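PDB 3OG2: beta-galactosidase from Trichoderma reesei, which probably hydrolyses terminal non-reducing beta-D-galactose residues from beta-D-galactosides, as a glycoprotein of glycoside hydrolase family 35. Local coordinates for residues Ala383-Gly386 and Ser391-Ile394; Gly386-Ser391 and Asp406-Arg411; Arg305-Asn310 and Ala413-Thr418; Ala421-Lys426 and Lys451-Asp456; Thr259-Asp264 and Phe274-Phe279. All blocks are in the same frame, centred on the assembly; numbering follows the deposited sequence. Where two conformers were deposited one is given.

Interaction 1. Residues Ala383-Gly386 and Ser391-Ile394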
# COMPACT_ATOMS: atom_id res chain seq x y z
N ALA A 383 22.24 -4.66 22.73
CA ALA A 383 21.92 -6.07 22.71
C ALA A 383 22.95 -6.88 23.46
O ALA A 383 24.15 -6.57 23.45
CB ALA A 383 21.93 -6.59 21.25
N THR A 384 22.50 -7.94 24.09
CA THR A 384 23.37 -8.77 24.89
C THR A 384 23.19 -10.24 24.59
O THR A 384 22.16 -10.67 24.09
CB THR A 384 23.07 -8.56 26.40
OG1 THR A 384 21.75 -9.07 26.72
CG2 THR A 384 23.14 -7.11 26.83
N GLN A 385 24.19 -11.03 24.98
CA GLN A 385 24.11 -12.48 24.86
C GLN A 385 24.72 -13.10 26.12
O GLN A 385 25.88 -12.79 26.36
CB GLN A 385 24.80 -12.86 23.57
CG GLN A 385 24.59 -14.24 22.98
CD GLN A 385 25.16 -14.24 21.58
OE1 GLN A 385 25.71 -13.23 21.10
NE2 GLN A 385 25.11 -15.36 20.91
N GLY A 386 23.93 -13.88 26.84
CA GLY A 386 24.44 -14.53 28.04
C GLY A 386 24.45 -13.57 29.23
O GLY A 386 25.11 -13.90 30.22
N SER A 391 21.72 -18.88 28.75
CA SER A 391 21.73 -19.27 27.37
C SER A 391 22.49 -18.32 26.46
O SER A 391 22.14 -17.15 26.50
CB SER A 391 20.30 -19.22 26.79
OG SER A 391 19.53 -20.32 27.22
N GLN A 392 23.43 -18.77 25.65
CA GLN A 392 24.06 -18.00 24.60
C GLN A 392 23.34 -18.12 23.26
O GLN A 392 23.77 -17.48 22.30
CB GLN A 392 25.50 -18.55 24.46
CG GLN A 392 26.19 -18.61 25.81
CD GLN A 392 25.88 -17.31 26.56
OE1 GLN A 392 24.93 -17.25 27.33
NE2 GLN A 392 26.72 -16.32 26.28
N ASN A 393 22.30 -18.95 23.18
CA ASN A 393 21.63 -19.16 21.90
C ASN A 393 20.54 -18.12 21.67
O ASN A 393 19.86 -18.16 20.63
CB ASN A 393 21.01 -20.57 21.91
CG ASN A 393 22.13 -21.60 22.00
OD1 ASN A 393 22.90 -21.72 21.04
ND2 ASN A 393 22.15 -22.25 23.16
N ILE A 394 20.36 -17.18 22.57
CA ILE A 394 19.39 -16.11 22.36
C ILE A 394 20.10 -14.80 22.67
O ILE A 394 21.03 -14.75 23.47
CB ILE A 394 18.14 -16.29 23.21
CG1 ILE A 394 18.50 -16.36 24.67
CG2 ILE A 394 17.31 -17.51 22.78
CD1 ILE A 394 17.35 -16.42 25.65
O HOH W 1 21.11 -13.94 26.10
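Gln385 reaches across to the backbone of Gln392 with its carboxamide: NE2 donates to the carbonyl O of Gln392 over 2.9 Å, nearly straight, with an N-H...O angle of 170°. The acceptor lies in the plane of the Gln385 amide, and the donor in turn lies in the carbonyl plane of Gln392. The side chain gets there by staying long: CG is anti to the backbone N (chi1 -165°) and the chain runs on extended, which carries the amide away from its own backbone and over to the Ser391-Ile394 limb of the loop. On the way, its CG passes 3.6 Å from the carbonyl O of Ile394, a plain van der Waals approach. The Gln392 side chain is bent beyond CG and leans toward Gly386, but the setting of its amide is doubtful. Gly386 itself has a positive phi (80°), where the chain turns away from Gln385. Between the two limbs, one water joins the backbones: Gly386 N donates to it over 2.9 Å, it donates to Ile394 O over 2.8 Å, and it makes a weak bond to Ser391 O. Outside the pair, Thr384 OG1 bonds to Ile396 O, and Asn393 pairs through its backbone with Ala413. The arrangement is that of a surface loop connecting strands 379-380 and 394-400, its two limbs joined by a side-chain-to-backbone bond and a bridging water at one edge of the domain 2 antiparallel sheet.

Interaction 2. Residues Gly386-Ser391 and Asp406-Arg411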
# COMPACT_ATOMS: atom_id res chain seq x y z
N GLY A 386 23.93 -13.88 26.84
CA GLY A 386 24.44 -14.53 28.04
C GLY A 386 24.45 -13.57 29.23
O GLY A 386 25.11 -13.90 30.22
N VAL A 387 23.74 -12.43 29.14
CA VAL A 387 23.68 -11.50 30.26
C VAL A 387 22.36 -11.59 31.02
O VAL A 387 22.30 -11.66 32.25
CB VAL A 387 23.88 -10.04 29.79
CG1 VAL A 387 23.59 -9.01 30.87
CG2 VAL A 387 25.29 -9.85 29.29
N TYR A 388 21.27 -11.59 30.29
CA TYR A 388 19.91 -11.69 30.86
C TYR A 388 19.41 -13.11 30.73
O TYR A 388 18.27 -13.36 31.10
CB TYR A 388 18.95 -10.70 30.17
CG TYR A 388 19.32 -9.27 30.46
CD1 TYR A 388 18.92 -8.68 31.69
CD2 TYR A 388 20.09 -8.49 29.61
CE1 TYR A 388 19.26 -7.38 32.00
CE2 TYR A 388 20.44 -7.18 29.89
CZ TYR A 388 20.02 -6.65 31.09
OH TYR A 388 20.36 -5.35 31.35
N SER A 389 20.24 -14.01 30.24
CA SER A 389 19.96 -15.45 30.28
C SER A 389 21.30 -16.17 30.33
O SER A 389 22.30 -15.64 29.84
CB SER A 389 19.16 -15.82 29.04
OG SER A 389 19.00 -17.21 28.90
N ASP A 390 21.31 -17.34 30.91
CA ASP A 390 22.55 -18.14 30.91
C ASP A 390 22.80 -18.64 29.50
O ASP A 390 23.92 -18.84 29.04
CB ASP A 390 22.37 -19.28 31.91
CG ASP A 390 23.59 -20.14 32.09
OD1 ASP A 390 24.72 -19.61 32.23
OD2 ASP A 390 23.44 -21.36 32.05
N SER A 391 21.72 -18.88 28.75
CA SER A 391 21.73 -19.27 27.37
C SER A 391 22.49 -18.32 26.46
O SER A 391 22.14 -17.15 26.50
CB SER A 391 20.30 -19.22 26.79
OG SER A 391 19.53 -20.32 27.22
N ASP A 406 10.63 -2.23 32.87
CA ASP A 406 11.57 -2.63 31.83
C ASP A 406 10.95 -3.57 30.80
O ASP A 406 9.95 -4.24 31.06
CB ASP A 406 12.73 -3.40 32.45
CG ASP A 406 13.48 -2.62 33.49
OD1 ASP A 406 13.48 -1.37 33.51
OD2 ASP A 406 14.13 -3.35 34.33
N PHE A 407 11.62 -3.63 29.65
CA PHE A 407 11.18 -4.47 28.55
C PHE A 407 12.37 -5.23 28.03
O PHE A 407 13.51 -4.66 28.02
CB PHE A 407 10.59 -3.60 27.40
CG PHE A 407 9.37 -2.82 27.82
CD1 PHE A 407 9.49 -1.65 28.56
CD2 PHE A 407 8.08 -3.29 27.49
CE1 PHE A 407 8.39 -0.91 29.02
CE2 PHE A 407 6.98 -2.54 27.91
CZ PHE A 407 7.11 -1.40 28.68
N PHE A 408 12.23 -6.47 27.61
CA PHE A 408 13.37 -7.26 27.14
C PHE A 408 12.96 -7.96 25.86
O PHE A 408 12.02 -8.77 25.87
CB PHE A 408 13.78 -8.32 28.18
CG PHE A 408 14.11 -7.65 29.51
CD1 PHE A 408 13.12 -7.38 30.44
CD2 PHE A 408 15.45 -7.26 29.73
CE1 PHE A 408 13.44 -6.73 31.59
CE2 PHE A 408 15.76 -6.59 30.92
CZ PHE A 408 14.74 -6.30 31.81
N VAL A 409 13.62 -7.61 24.77
CA VAL A 409 13.28 -8.22 23.50
C VAL A 409 14.21 -9.41 23.27
O VAL A 409 15.45 -9.26 23.21
CB VAL A 409 13.40 -7.19 22.34
CG1 VAL A 409 13.03 -7.90 21.02
CG2 VAL A 409 12.53 -5.99 22.65
N VAL A 410 13.62 -10.59 23.15
CA VAL A 410 14.36 -11.83 23.02
C VAL A 410 14.25 -12.37 21.61
O VAL A 410 13.15 -12.41 21.04
CB VAL A 410 13.79 -12.88 24.02
CG1 VAL A 410 14.61 -14.16 23.96
CG2 VAL A 410 13.69 -12.32 25.44
N ARG A 411 15.38 -12.76 20.99
CA ARG A 411 15.36 -13.37 19.67
C ARG A 411 16.39 -14.49 19.67
O ARG A 411 17.26 -14.59 20.54
CB ARG A 411 15.66 -12.34 18.57
CG ARG A 411 17.05 -11.72 18.69
CD ARG A 411 17.38 -11.00 17.40
NE ARG A 411 18.59 -10.21 17.38
CZ ARG A 411 19.78 -10.76 17.12
NH1 ARG A 411 19.94 -12.06 16.89
NH2 ARG A 411 20.84 -9.93 17.09
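Tyr388 has Phe408 CE2 over one face of its ring: that atom approaches Tyr388 CE1 to 3.7 Å and Tyr388 CD1 to 3.9 Å. The ring centroids are 5.3 Å apart and the planes are inclined at 50°, so the pair is oblique, neither a parallel stack nor a T-shape. Seen as whole side chains, the two cross at about a right angle. In Tyr388, CG stands anti to the carbonyl carbon and beside the backbone N (chi1 -66°), which swings the phenol from the loop toward strand 406-412; Phe408 has a similar first torsion and meets it from the strand. The other face of the Tyr388 ring is taken by its own neighbour Val387, whose CG1 sits 3.7 Å above the plane toward the rim, so the ring is held between Val387 and Phe408. No hydrogen bond links the two segments, and the contact is purely apolar. Pro428 touches both aromatic rings, while Ile396 and Pro398 of strand 394-400 pack on Tyr388 and Leu427 packs on Phe408. Through its backbone, Phe408 pairs with His453 of strand 450-459 and Tyr388 with Lys426, which places the aromatic pair between the eight-stranded antiparallel sheet and the smaller sheet holding strand 421-427.

Interaction 3. Residues Arg305-Asn310 and Ala413-Thr418. With NAG (2-acetamido-2-deoxy-beta-D-glucopyranose), chain D; MAN (alpha-D-mannopyranose), chain B.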
# COMPACT_ATOMS: atom_id res chain seq x y z
N ARG A 305 7.05 -10.49 13.49
CA ARG A 305 7.37 -10.57 14.95
C ARG A 305 8.88 -10.45 15.16
O ARG A 305 9.26 -9.81 16.15
CB ARG A 305 6.74 -11.77 15.56
CG ARG A 305 7.26 -13.05 14.98
CD ARG A 305 6.16 -14.15 15.19
NE ARG A 305 6.78 -15.42 14.86
CZ ARG A 305 6.17 -16.61 14.87
NH1 ARG A 305 4.86 -16.77 15.13
NH2 ARG A 305 6.92 -17.68 14.59
N VAL A 306 9.74 -10.99 14.28
CA VAL A 306 11.19 -10.80 14.53
C VAL A 306 11.64 -9.39 14.20
O VAL A 306 12.31 -8.72 15.01
CB VAL A 306 12.02 -11.83 13.72
CG1 VAL A 306 13.52 -11.59 13.92
CG2 VAL A 306 11.66 -13.27 14.08
N PHE A 307 11.31 -8.91 12.98
CA PHE A 307 11.86 -7.61 12.61
C PHE A 307 11.18 -6.42 13.28
O PHE A 307 11.83 -5.41 13.58
CB PHE A 307 11.77 -7.41 11.08
CG PHE A 307 12.83 -8.17 10.31
CD1 PHE A 307 12.69 -9.52 10.04
CD2 PHE A 307 13.96 -7.44 9.83
CE1 PHE A 307 13.64 -10.18 9.30
CE2 PHE A 307 14.93 -8.13 9.10
CZ PHE A 307 14.77 -9.47 8.83
N TYR A 308 9.87 -6.48 13.52
CA TYR A 308 9.21 -5.31 14.12
C TYR A 308 9.58 -5.21 15.59
O TYR A 308 9.83 -4.12 16.11
CB TYR A 308 7.71 -5.30 13.94
CG TYR A 308 7.25 -5.18 12.48
CD1 TYR A 308 8.14 -5.11 11.42
CD2 TYR A 308 5.89 -5.14 12.21
CE1 TYR A 308 7.68 -5.00 10.12
CE2 TYR A 308 5.42 -5.04 10.90
CZ TYR A 308 6.33 -4.96 9.87
OH TYR A 308 5.86 -4.86 8.58
N LYS A 309 9.65 -6.35 16.30
CA LYS A 309 10.11 -6.27 17.70
C LYS A 309 11.58 -5.88 17.76
O LYS A 309 11.98 -5.27 18.75
CB LYS A 309 9.86 -7.62 18.39
CG LYS A 309 8.35 -7.89 18.56
CD LYS A 309 8.06 -9.25 19.16
CE LYS A 309 6.55 -9.54 19.08
NZ LYS A 309 6.15 -10.77 19.76
N ASN A 310 12.37 -6.17 16.71
CA ASN A 310 13.75 -5.66 16.71
C ASN A 310 13.79 -4.15 16.62
O ASN A 310 14.77 -3.52 17.07
CB ASN A 310 14.48 -6.29 15.52
CG ASN A 310 15.93 -5.93 15.49
OD1 ASN A 310 16.67 -6.28 16.45
ND2 ASN A 310 16.35 -5.24 14.43
N ALA A 413 19.83 -16.03 18.59
CA ALA A 413 21.10 -15.38 18.30
C ALA A 413 21.40 -15.31 16.81
O ALA A 413 21.90 -14.31 16.31
CB ALA A 413 22.26 -16.14 18.98
N ASN A 414 21.13 -16.39 16.06
CA ASN A 414 21.00 -16.36 14.62
C ASN A 414 19.55 -15.97 14.34
O ASN A 414 18.65 -16.77 14.53
CB ASN A 414 21.34 -17.74 14.04
CG ASN A 414 21.07 -17.74 12.54
OD1 ASN A 414 20.63 -16.77 11.92
ND2 ASN A 414 21.27 -18.91 11.93
N TYR A 415 19.33 -14.74 13.91
CA TYR A 415 18.00 -14.17 13.83
C TYR A 415 17.14 -14.98 12.85
O TYR A 415 15.91 -14.84 12.92
CB TYR A 415 18.01 -12.67 13.45
CG TYR A 415 18.05 -12.45 11.95
CD1 TYR A 415 19.23 -12.54 11.22
CD2 TYR A 415 16.88 -12.15 11.28
CE1 TYR A 415 19.30 -12.35 9.87
CE2 TYR A 415 16.89 -11.97 9.91
CZ TYR A 415 18.08 -12.06 9.22
OH TYR A 415 18.05 -11.86 7.88
N SER A 416 17.74 -15.66 11.90
CA SER A 416 17.09 -16.44 10.84
C SER A 416 16.61 -17.79 11.35
O SER A 416 15.88 -18.51 10.66
CB SER A 416 18.11 -16.58 9.68
OG SER A 416 17.65 -17.57 8.74
N SER A 417 17.09 -18.20 12.53
CA SER A 417 16.96 -19.57 12.97
C SER A 417 15.49 -20.04 13.03
O SER A 417 14.61 -19.35 13.56
CB SER A 417 17.53 -19.73 14.37
OG SER A 417 17.35 -21.11 14.77
N THR A 418 15.28 -21.25 12.49
CA THR A 418 13.97 -21.85 12.58
C THR A 418 13.97 -22.93 13.64
O THR A 418 12.99 -23.68 13.76
CB THR A 418 13.59 -22.50 11.24
OG1 THR A 418 14.62 -23.42 10.86
CG2 THR A 418 13.49 -21.40 10.16
C1 NAG D . 20.72 -19.16 10.61
C2 NAG D . 21.87 -19.91 9.95
C3 NAG D . 21.44 -20.43 8.59
C4 NAG D . 20.04 -21.04 8.47
C5 NAG D . 18.98 -20.24 9.26
C6 NAG D . 17.66 -20.96 9.45
C7 NAG D . 24.06 -18.94 10.60
C8 NAG D . 24.94 -17.74 10.37
N2 NAG D . 23.04 -19.07 9.76
O3 NAG D . 22.47 -21.17 7.99
O4 NAG D . 19.69 -21.01 7.11
O5 NAG D . 19.56 -19.97 10.52
O6 NAG D . 17.84 -22.08 10.33
O7 NAG D . 24.56 -19.88 11.24
C1 MAN B . 2.79 -22.54 13.78
C2 MAN B . 3.68 -21.91 14.83
C3 MAN B . 4.17 -20.52 14.41
C4 MAN B . 4.83 -20.64 13.04
C5 MAN B . 3.81 -21.20 12.03
C6 MAN B . 4.51 -21.47 10.67
O2 MAN B . 4.79 -22.79 14.95
O3 MAN B . 5.10 -20.02 15.35
O4 MAN B . 5.20 -19.35 12.62
O5 MAN B . 3.38 -22.47 12.51
O6 MAN B . 3.54 -21.82 9.70
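Phe307 and Tyr415 carry the apolar part of the contact, Phe307 CZ coming to 3.5 Å from Tyr415 CE2. Their planes stand at 89° with centroids 5.6 Å apart, yet the approach is oblique and forms no regular T-shape. Val306 CG1 adds a looser touch at the edge of the phenol, 4.3 Å from Tyr415 CD2. Tyr415 CG sits between its backbone N and carbonyl carbon (chi1 86°), and this sends the ring toward the helix; its hydroxyl is bonded to Pro253 O. These rings join helix 301-313 of the TIM-barrel domain to the loop between strands 406-412 and 421-427 of domain 2, so the packing crosses the interface between the two domains. Among the hydrogen bonds within the loop, Asn414 OD1 accepts from Ser416 N over 3.1 Å, an Asx turn with the donor above the carbonyl plane, and Ser417 N to Asn414 O closes a type I turn. The sugars supply the remaining contacts. Asn414 ND2 is covalently linked to C1 of a NAG, marking it as an N-glycosylation site, and Thr418 N donates weakly to O6 of that NAG. On the helix, a mannose lies at the edge of the Arg305 guanidinium, near its plane: NH2 donates to O3 over 3.1 Å and NH1 to the same O3 over 3.3 Å. A leucine in place of Arg305 would probably leave that mannose O3 without both donors and Arg448 O without its bond from NE.

Interaction 4. Residues Ala421-Lys426 and Lys451-Asp456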
# COMPACT_ATOMS: atom_id res chain seq x y z
N ALA A 421 14.50 -23.05 20.82
CA ALA A 421 15.41 -22.87 21.92
C ALA A 421 14.67 -22.93 23.24
O ALA A 421 13.60 -22.38 23.37
CB ALA A 421 16.05 -21.49 21.76
N SER A 422 15.23 -23.62 24.21
CA SER A 422 14.79 -23.63 25.60
C SER A 422 15.68 -22.71 26.40
O SER A 422 16.90 -22.74 26.24
CB SER A 422 14.95 -25.04 26.18
OG SER A 422 14.11 -25.94 25.43
N TYR A 423 15.10 -21.88 27.26
CA TYR A 423 15.89 -20.91 27.98
C TYR A 423 15.19 -20.51 29.27
O TYR A 423 14.00 -20.82 29.49
CB TYR A 423 16.15 -19.69 27.08
CG TYR A 423 14.98 -18.80 26.79
CD1 TYR A 423 14.03 -19.19 25.85
CD2 TYR A 423 14.79 -17.58 27.44
CE1 TYR A 423 12.93 -18.37 25.56
CE2 TYR A 423 13.71 -16.75 27.15
CZ TYR A 423 12.78 -17.17 26.21
OH TYR A 423 11.70 -16.35 25.96
N THR A 424 15.95 -19.79 30.10
CA THR A 424 15.42 -19.08 31.23
C THR A 424 15.99 -17.67 31.16
O THR A 424 16.94 -17.44 30.41
CB THR A 424 15.79 -19.75 32.58
OG1 THR A 424 17.20 -19.64 32.67
CG2 THR A 424 15.36 -21.23 32.62
N VAL A 425 15.39 -16.76 31.93
CA VAL A 425 15.95 -15.38 31.96
C VAL A 425 16.24 -14.99 33.40
O VAL A 425 15.69 -15.52 34.36
CB VAL A 425 15.01 -14.33 31.31
CG1 VAL A 425 14.92 -14.59 29.82
CG2 VAL A 425 13.65 -14.40 31.95
N LYS A 426 17.14 -14.04 33.56
CA LYS A 426 17.45 -13.45 34.86
C LYS A 426 17.25 -11.95 34.67
O LYS A 426 18.05 -11.31 33.94
CB LYS A 426 18.87 -13.81 35.34
CG LYS A 426 19.14 -13.22 36.69
CD LYS A 426 20.46 -13.68 37.31
CE LYS A 426 20.23 -13.65 38.82
NZ LYS A 426 18.79 -13.38 39.20
N LYS A 451 10.11 -12.40 21.38
CA LYS A 451 9.17 -12.08 22.44
C LYS A 451 9.62 -10.85 23.16
O LYS A 451 10.81 -10.60 23.21
CB LYS A 451 9.07 -13.22 23.46
CG LYS A 451 8.46 -14.44 22.75
CD LYS A 451 7.60 -15.30 23.63
CE LYS A 451 7.37 -16.63 22.91
NZ LYS A 451 6.10 -16.54 22.13
N ILE A 452 8.67 -10.15 23.75
CA ILE A 452 8.97 -9.09 24.70
C ILE A 452 8.52 -9.56 26.08
O ILE A 452 7.35 -9.82 26.34
CB ILE A 452 8.30 -7.75 24.32
CG1 ILE A 452 8.31 -7.59 22.79
CG2 ILE A 452 8.96 -6.60 25.08
CD1 ILE A 452 8.91 -6.32 22.23
N HIS A 453 9.50 -9.69 26.99
CA HIS A 453 9.22 -9.96 28.40
C HIS A 453 9.25 -8.63 29.14
O HIS A 453 9.93 -7.69 28.70
CB HIS A 453 10.23 -10.92 29.01
CG HIS A 453 10.35 -12.22 28.28
ND1 HIS A 453 9.28 -12.90 27.72
CD2 HIS A 453 11.42 -12.99 28.03
CE1 HIS A 453 9.72 -14.04 27.15
NE2 HIS A 453 11.02 -14.10 27.32
N VAL A 454 8.51 -8.51 30.24
CA VAL A 454 8.46 -7.25 30.97
C VAL A 454 8.71 -7.44 32.45
O VAL A 454 8.46 -8.49 33.02
CB VAL A 454 7.09 -6.53 30.78
CG1 VAL A 454 6.85 -6.16 29.31
CG2 VAL A 454 5.93 -7.38 31.27
N THR A 455 9.21 -6.37 33.09
CA THR A 455 9.25 -6.31 34.55
C THR A 455 8.63 -4.99 35.04
O THR A 455 8.70 -3.95 34.34
CB THR A 455 10.65 -6.52 35.17
OG1 THR A 455 11.50 -5.44 34.82
CG2 THR A 455 11.31 -7.82 34.69
N ASP A 456 8.04 -5.02 36.23
CA ASP A 456 7.34 -3.90 36.84
C ASP A 456 6.47 -3.17 35.83
O ASP A 456 6.57 -1.96 35.59
CB ASP A 456 8.34 -2.92 37.46
CG ASP A 456 8.97 -3.64 38.66
OD1 ASP A 456 8.24 -3.90 39.65
OD2 ASP A 456 10.16 -3.96 38.60
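Tyr423 is the first residue of Ala421-Lys426 to reach Lys451-Asp456, pointing its phenol at His453 so that OH and NE2 meet at 2.7 Å in a hydrogen bond. The two side chains come from opposite directions, and each ring meets the other at an edge, near its plane, rather than over a face. With chi1 at 71°, the Tyr423 ring leaves its strand from between the backbone N and the carbonyl carbon, and the hydroxyl is thereby carried across to the imidazole. The other ring nitrogen, His453 ND1, is weakly bonded to Thr468 O, so the imidazole is held at both nitrogens and its rotation is probably restrained. Two residues on, Val425 faces the same way: its CG1 lies 4.2 Å from His453 CD2 and also sits at the edge of the Tyr423 ring. Leu443 and Leu445 of strand 443-445 pack on the tyrosine, and Val410 of strand 406-412 packs on the histidine. The arrangement is typical of two facing beta sheets in domain 2, a three-stranded one holding 421-427 and an eight-stranded one holding 450-459, with a buried polar bridge between them.

Interaction 5. Residues Thr259-Asp264 and Phe274-Phe279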
# COMPACT_ATOMS: atom_id res chain seq x y z
N THR A 259 21.14 -3.93 13.10
CA THR A 259 21.62 -4.00 14.49
C THR A 259 22.23 -2.67 14.92
O THR A 259 22.75 -2.62 16.03
CB THR A 259 22.70 -5.09 14.64
OG1 THR A 259 23.79 -4.80 13.75
CG2 THR A 259 22.12 -6.46 14.28
N THR A 260 22.19 -1.62 14.09
CA THR A 260 22.91 -0.39 14.44
C THR A 260 22.02 0.80 14.67
O THR A 260 22.52 1.88 14.93
CB THR A 260 23.91 -0.01 13.33
OG1 THR A 260 23.19 0.31 12.16
CG2 THR A 260 24.83 -1.19 12.97
N TRP A 261 20.69 0.65 14.58
CA TRP A 261 19.86 1.85 14.48
C TRP A 261 19.75 2.63 15.79
O TRP A 261 19.55 3.86 15.71
CB TRP A 261 18.52 1.46 13.87
CG TRP A 261 18.58 1.16 12.42
CD1 TRP A 261 19.59 1.39 11.55
CD2 TRP A 261 17.53 0.56 11.63
NE1 TRP A 261 19.27 0.96 10.27
CE2 TRP A 261 18.00 0.46 10.31
CE3 TRP A 261 16.23 0.10 11.99
CZ2 TRP A 261 17.22 -0.08 9.26
CZ3 TRP A 261 15.48 -0.43 10.95
CH2 TRP A 261 15.96 -0.52 9.62
N ARG A 262 19.80 1.97 16.94
CA ARG A 262 19.76 2.77 18.18
C ARG A 262 20.97 3.69 18.23
O ARG A 262 20.89 4.89 18.49
CB ARG A 262 19.71 1.81 19.38
CG ARG A 262 19.98 2.52 20.69
CD ARG A 262 18.87 3.53 21.04
NE ARG A 262 19.21 4.09 22.37
CZ ARG A 262 18.75 5.18 22.94
NH1 ARG A 262 17.84 5.89 22.23
NH2 ARG A 262 19.21 5.51 24.15
N GLN A 263 22.16 3.14 18.00
CA GLN A 263 23.39 3.97 18.02
C GLN A 263 23.38 4.98 16.87
O GLN A 263 23.80 6.14 17.08
CB GLN A 263 24.65 3.11 17.90
CG GLN A 263 25.89 3.98 18.17
CD GLN A 263 25.87 4.64 19.56
OE1 GLN A 263 25.68 3.96 20.57
NE2 GLN A 263 26.09 5.97 19.63
N ASP A 264 22.94 4.59 15.68
CA ASP A 264 22.86 5.58 14.60
C ASP A 264 21.95 6.73 15.02
O ASP A 264 22.25 7.88 14.72
CB ASP A 264 22.30 4.95 13.34
CG ASP A 264 23.17 3.89 12.72
OD1 ASP A 264 24.43 3.98 12.88
OD2 ASP A 264 22.63 2.99 12.03
N PHE A 274 13.17 8.46 17.87
CA PHE A 274 13.61 7.50 16.84
C PHE A 274 12.42 7.13 15.95
O PHE A 274 11.42 6.61 16.40
CB PHE A 274 14.25 6.28 17.49
CG PHE A 274 14.66 5.22 16.47
CD1 PHE A 274 15.20 5.53 15.23
CD2 PHE A 274 14.45 3.87 16.83
CE1 PHE A 274 15.48 4.51 14.30
CE2 PHE A 274 14.75 2.88 15.91
CZ PHE A 274 15.26 3.19 14.66
N SER A 275 12.58 7.47 14.66
CA SER A 275 11.49 7.40 13.69
C SER A 275 11.85 6.62 12.44
O SER A 275 12.81 6.96 11.76
CB SER A 275 11.15 8.83 13.26
OG SER A 275 10.76 9.64 14.38
N LEU A 276 11.07 5.58 12.18
CA LEU A 276 11.18 4.78 10.97
C LEU A 276 9.96 5.19 10.13
O LEU A 276 8.84 4.71 10.34
CB LEU A 276 11.18 3.28 11.25
CG LEU A 276 12.45 2.81 11.97
CD1 LEU A 276 12.29 1.35 12.40
CD2 LEU A 276 13.68 3.00 11.08
N VAL A 277 10.19 6.11 9.21
CA VAL A 277 9.08 6.69 8.45
C VAL A 277 8.59 5.73 7.39
O VAL A 277 7.46 5.76 6.95
CB VAL A 277 9.54 8.05 7.86
CG1 VAL A 277 8.50 8.64 6.90
CG2 VAL A 277 9.74 8.96 9.06
N GLU A 278 9.44 4.79 6.92
CA GLU A 278 8.99 3.65 6.12
C GLU A 278 9.75 2.43 6.60
O GLU A 278 11.00 2.42 6.52
CB GLU A 278 9.27 3.73 4.62
CG GLU A 278 8.65 4.99 3.99
CD GLU A 278 9.17 5.13 2.58
OE1 GLU A 278 9.68 4.16 1.96
OE2 GLU A 278 9.05 6.24 2.01
N PHE A 279 9.03 1.44 7.09
CA PHE A 279 9.66 0.17 7.41
C PHE A 279 8.92 -0.92 6.64
O PHE A 279 7.68 -0.92 6.57
CB PHE A 279 9.67 -0.10 8.92
CG PHE A 279 10.57 -1.32 9.17
CD1 PHE A 279 11.97 -1.19 9.19
CD2 PHE A 279 10.01 -2.58 9.35
CE1 PHE A 279 12.76 -2.32 9.38
CE2 PHE A 279 10.81 -3.68 9.54
CZ PHE A 279 12.17 -3.57 9.54
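With CG anti to the carbonyl carbon and beside the backbone N (chi1 -74°), Trp261 turns its indole from the start of helix 261-268 toward strand 275-280, while Phe279, its CG anti to the backbone N (chi1 -170°), brings its ring end back to meet it. Phe279 CE1 lies 3.7 Å from Trp261 CZ3, at the edge of the indole and near its plane, and the two side chains cross at a slant. The Leu276 and Trp261 side chains cross at about a right angle: Leu276 CD2 is 3.9 Å from Trp261 CZ3 and makes an off-centre CH-pi contact, 4.3 Å from the centroid of the six-membered ring. Phe274 closes the other end, its CZ resting 3.8 Å from Trp261 CB. An alanine replacing Trp261 would probably open a gap beside Leu276 and Phe279 and leave Phe279 freer to turn. Around the helix start, Thr260 OG1 donates to Asp264 OD2 over 2.7 Å, and Asp264 N bonds to Thr260 O in the first helical turn. Glu278, next to Phe279, belongs to the galactose site, although its side chain does not join this packing. Strand 236-239, helix 261-268 and strand 275-280 form a beta-alpha-beta unit of the TIM barrel: His237 of the first strand meets the indole edge-to-face, and Asn311 of helix 301-313 touches Trp261, Leu276 and Phe279, so the cluster lies between two helices and the barrel strands.

From the N terminus, interaction 5 comes first and closes a short loop within the TIM barrel, between helix 261-268 and strand 275-280. Interaction 3 then spans the longest stretch, from helix 301-313 of the barrel to the glycosylated loop 413-418 of domain 2. Interactions 1 and 2 nest inside that loop and share Gly386 and Ser391: interaction 1 closes the short loop between these two residues, and interaction 2 leads on to strand 406-412. Interaction 4 follows in series, joining the two domain 2 sheets. Tyr308 packs on Phe279 between interactions 3 and 5, and Lys309 touches Val409 and Lys451, so helix 301-313 connects the barrel to interactions 2 and 4.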